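Local atomic coordinates of putative angiotensinogen (Lampetra fluviatilis, PDB entry 5INW), a protein that binds heparin, which promotes its inhibition of thrombin, in keeping with its membership of the serpin family of protease inhibitors. Residues G253-R265 with M274-S286. The protein carries 1 engineered substitution. Numbering follows the deposited sequence.
Sequences GNKFEPDLTKNVR and MMVPTMHQRAKLS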
# COMPACT_ATOMS: atom_id res chain seq x y z
N GLY A 253 -1.77 20.85 -1.48
CA GLY A 253 -2.43 22.04 -1.02
C GLY A 253 -1.64 23.26 -1.42
O GLY A 253 -2.22 24.31 -1.64
N ASN A 254 -0.31 23.12 -1.46
CA ASN A 254 0.58 24.16 -1.91
C ASN A 254 1.31 23.59 -3.08
O ASN A 254 2.27 22.84 -2.94
CB ASN A 254 1.56 24.48 -0.82
CG ASN A 254 0.90 24.55 0.51
OD1 ASN A 254 0.32 25.58 0.84
ND2 ASN A 254 0.96 23.47 1.30
N LYS A 255 0.84 23.91 -4.27
CA LYS A 255 1.47 23.41 -5.48
C LYS A 255 2.82 24.09 -5.74
O LYS A 255 2.98 25.26 -5.45
CB LYS A 255 0.54 23.61 -6.67
CG LYS A 255 -0.74 22.78 -6.61
CD LYS A 255 -1.33 22.64 -7.99
CE LYS A 255 -2.79 22.27 -7.93
NZ LYS A 255 -3.32 22.25 -9.31
N PHE A 256 3.78 23.34 -6.25
CA PHE A 256 5.13 23.84 -6.53
C PHE A 256 5.10 24.56 -7.84
O PHE A 256 4.32 24.22 -8.71
CB PHE A 256 6.13 22.71 -6.72
CG PHE A 256 6.40 21.91 -5.49
CD1 PHE A 256 5.60 20.78 -5.17
CD2 PHE A 256 7.47 22.22 -4.66
CE1 PHE A 256 5.86 20.01 -4.03
CE2 PHE A 256 7.73 21.45 -3.52
CZ PHE A 256 6.93 20.35 -3.20
N GLU A 257 5.99 25.52 -7.99
CA GLU A 257 6.15 26.22 -9.25
C GLU A 257 7.18 25.43 -10.11
O GLU A 257 8.28 25.12 -9.64
CB GLU A 257 6.55 27.70 -9.00
CG GLU A 257 6.61 28.61 -10.23
CD GLU A 257 5.31 28.73 -11.04
OE1 GLU A 257 4.19 28.49 -10.48
OE2 GLU A 257 5.41 29.09 -12.25
N PRO A 258 6.79 25.07 -11.36
CA PRO A 258 7.74 24.48 -12.32
C PRO A 258 8.98 25.32 -12.61
O PRO A 258 10.08 24.78 -12.63
CB PRO A 258 6.91 24.36 -13.59
CG PRO A 258 5.53 24.13 -13.08
CD PRO A 258 5.41 25.04 -11.90
N ASP A 259 8.80 26.63 -12.76
CA ASP A 259 9.93 27.56 -12.85
C ASP A 259 11.02 27.35 -11.78
O ASP A 259 12.18 27.55 -12.07
CB ASP A 259 9.44 29.00 -12.83
CG ASP A 259 8.66 29.36 -14.07
OD1 ASP A 259 7.63 28.69 -14.34
OD2 ASP A 259 9.07 30.31 -14.77
N LEU A 260 10.65 26.95 -10.57
CA LEU A 260 11.62 26.65 -9.50
C LEU A 260 11.88 25.16 -9.41
O LEU A 260 11.56 24.53 -8.42
CB LEU A 260 11.06 27.15 -8.17
CG LEU A 260 10.81 28.65 -8.05
CD1 LEU A 260 9.72 28.96 -7.04
CD2 LEU A 260 12.12 29.32 -7.67
N THR A 261 12.40 24.58 -10.48
CA THR A 261 12.73 23.16 -10.50
C THR A 261 14.04 23.02 -11.29
O THR A 261 14.03 23.15 -12.52
CB THR A 261 11.56 22.25 -11.02
OG1 THR A 261 10.45 22.30 -10.10
CG2 THR A 261 11.99 20.81 -11.18
N LYS A 262 15.14 22.77 -10.58
CA LYS A 262 16.49 22.62 -11.16
C LYS A 262 17.07 21.29 -10.65
O LYS A 262 16.66 20.76 -9.61
CB LYS A 262 17.46 23.83 -10.87
CG LYS A 262 18.34 24.19 -12.09
CD LYS A 262 19.65 24.98 -11.82
CE LYS A 262 20.38 25.29 -13.14
NZ LYS A 262 21.78 25.76 -12.96
N ASN A 263 18.05 20.75 -11.38
CA ASN A 263 18.73 19.52 -10.95
C ASN A 263 19.55 19.82 -9.70
O ASN A 263 20.07 20.90 -9.56
CB ASN A 263 19.63 18.99 -12.05
CG ASN A 263 18.88 18.65 -13.34
OD1 ASN A 263 17.70 18.34 -13.32
ND2 ASN A 263 19.57 18.72 -14.45
N VAL A 264 19.67 18.87 -8.80
CA VAL A 264 20.43 19.04 -7.55
C VAL A 264 21.00 17.66 -7.20
O VAL A 264 20.38 16.63 -7.51
CB VAL A 264 19.52 19.56 -6.41
CG1 VAL A 264 20.19 19.47 -5.03
CG2 VAL A 264 19.02 20.97 -6.71
N ARG A 265 22.18 17.65 -6.58
CA ARG A 265 22.76 16.39 -6.13
C ARG A 265 21.87 15.88 -5.04
O ARG A 265 21.62 16.57 -4.04
CB ARG A 265 24.18 16.54 -5.60
CG ARG A 265 25.27 16.62 -6.68
CD ARG A 265 26.56 17.25 -6.16
NE ARG A 265 27.31 17.80 -7.29
CZ ARG A 265 27.05 18.96 -7.92
NH1 ARG A 265 26.04 19.75 -7.54
NH2 ARG A 265 27.83 19.34 -8.93
N MET A 274 23.66 11.80 -7.51
CA MET A 274 23.07 11.88 -8.85
C MET A 274 22.25 13.16 -9.05
O MET A 274 21.78 13.75 -8.07
CB MET A 274 22.20 10.62 -9.15
CG MET A 274 20.95 10.49 -8.30
SD MET A 274 20.08 8.90 -8.27
CE MET A 274 20.26 8.38 -9.98
N MET A 275 22.06 13.58 -10.31
CA MET A 275 21.33 14.81 -10.63
C MET A 275 19.83 14.55 -10.74
O MET A 275 19.36 13.94 -11.71
CB MET A 275 21.86 15.47 -11.91
CG MET A 275 23.23 16.11 -11.75
SD MET A 275 23.51 17.12 -10.25
CE MET A 275 23.00 18.76 -10.78
N VAL A 276 19.07 15.03 -9.75
CA VAL A 276 17.64 14.78 -9.67
C VAL A 276 16.85 16.08 -9.80
O VAL A 276 17.10 17.00 -9.02
CB VAL A 276 17.29 14.11 -8.34
CG1 VAL A 276 15.82 13.67 -8.32
CG2 VAL A 276 18.17 12.90 -8.12
N PRO A 277 15.93 16.16 -10.78
CA PRO A 277 15.16 17.38 -10.90
C PRO A 277 14.44 17.59 -9.59
O PRO A 277 13.67 16.73 -9.19
CB PRO A 277 14.16 17.09 -12.03
CG PRO A 277 14.05 15.62 -12.10
CD PRO A 277 15.41 15.11 -11.67
N THR A 278 14.76 18.68 -8.92
CA THR A 278 14.38 18.91 -7.54
C THR A 278 13.50 20.13 -7.53
O THR A 278 13.83 21.14 -8.16
CB THR A 278 15.65 19.09 -6.67
OG1 THR A 278 16.46 17.91 -6.75
CG2 THR A 278 15.31 19.36 -5.19
N MET A 279 12.39 20.05 -6.82
CA MET A 279 11.38 21.12 -6.81
C MET A 279 11.59 22.00 -5.61
O MET A 279 12.26 21.59 -4.66
CB MET A 279 9.96 20.54 -6.73
CG MET A 279 9.63 19.61 -7.89
SD MET A 279 8.04 18.84 -7.72
CE MET A 279 8.14 18.01 -6.13
N HIS A 280 10.98 23.19 -5.66
CA HIS A 280 11.28 24.25 -4.70
C HIS A 280 10.08 25.13 -4.42
O HIS A 280 9.37 25.55 -5.35
CB HIS A 280 12.42 25.10 -5.20
CG HIS A 280 13.69 24.36 -5.37
ND1 HIS A 280 14.57 24.16 -4.33
CD2 HIS A 280 14.26 23.79 -6.46
CE1 HIS A 280 15.62 23.48 -4.76
NE2 HIS A 280 15.45 23.25 -6.06
N GLN A 281 9.87 25.41 -3.13
CA GLN A 281 8.76 26.25 -2.69
C GLN A 281 8.99 26.82 -1.29
O GLN A 281 9.69 26.25 -0.41
CB GLN A 281 7.36 25.56 -2.75
CG GLN A 281 7.11 24.47 -1.72
CD GLN A 281 5.71 23.87 -1.77
OE1 GLN A 281 4.93 24.11 -2.69
NE2 GLN A 281 5.40 23.07 -0.78
N ARG A 282 8.40 27.99 -1.10
CA ARG A 282 8.35 28.63 0.17
C ARG A 282 6.88 28.56 0.56
O ARG A 282 6.08 29.34 0.03
CB ARG A 282 8.88 30.07 0.10
CG ARG A 282 9.57 30.49 1.39
CD ARG A 282 9.77 31.99 1.57
NE ARG A 282 8.52 32.67 1.93
CZ ARG A 282 8.41 33.92 2.36
NH1 ARG A 282 9.49 34.69 2.51
NH2 ARG A 282 7.21 34.42 2.65
N ALA A 283 6.52 27.63 1.45
CA ALA A 283 5.16 27.60 2.00
C ALA A 283 5.12 27.32 3.51
O ALA A 283 6.14 26.98 4.11
CB ALA A 283 4.31 26.61 1.24
N LYS A 284 3.92 27.48 4.08
CA LYS A 284 3.65 27.24 5.51
C LYS A 284 3.38 25.75 5.79
O LYS A 284 2.25 25.28 5.70
CB LYS A 284 2.45 28.08 5.96
CG LYS A 284 2.63 29.56 5.68
CD LYS A 284 1.48 30.39 6.22
CE LYS A 284 1.73 31.83 5.84
NZ LYS A 284 0.72 32.73 6.45
N LEU A 285 4.42 25.01 6.18
CA LEU A 285 4.34 23.58 6.37
C LEU A 285 4.68 23.24 7.78
O LEU A 285 5.56 23.85 8.35
CB LEU A 285 5.33 22.91 5.44
CG LEU A 285 5.07 23.26 3.97
CD1 LEU A 285 6.23 22.84 3.08
CD2 LEU A 285 3.76 22.64 3.49
N SER A 286 4.00 22.26 8.34
CA SER A 286 4.38 21.73 9.64
C SER A 286 5.62 20.88 9.51
O SER A 286 5.67 20.02 8.65
CB SER A 286 3.26 20.87 10.23
OG SER A 286 2.18 21.73 10.56
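Lys-262 and Val-264 pair with Thr-278 and Val-276 as the hydrogen-bonded positions of an antiparallel ladder, the two strand axes running at 145° to each other. Val-276 N gives Val-264 O a nearly straight bond of 3.0 Å, and Thr-278 N reaches Lys-262 O at 2.9 Å; the return bond from Lys-262 N is weak. Val-264 N in turn bonds to Val-276 O. These are the arms of a beta hairpin, strands 261-267 and 273-283, at the edge of serpin sheet C; strand 345-359 pairs along the far edge of the second arm. Before the first arm, Phe-256 is sandwiched: the Gln-281 amide stacks on one face, 18° from parallel, while Met-279 covers the other. Met-279 CE sits 3.9 Å from the ring centroid as a CH-pi contact; its SD, also over the face, makes a Met-aromatic pair. Met-279 bends at its last torsion (chi3 -56°), which lays the methyl over the ring. Were Phe-256 an alanine, Met-279 and the Gln-281 amide would probably lose the ring that both lie against. Thr-261 lies alongside Met-279, OG1 3.6 Å from CG, and this OG1 hydrogen-bonds to Glu-403, which also touches Met-279 and Phe-256. Near the turn, Met-275 curls until CE meets Asn-263 CB at 3.6 Å.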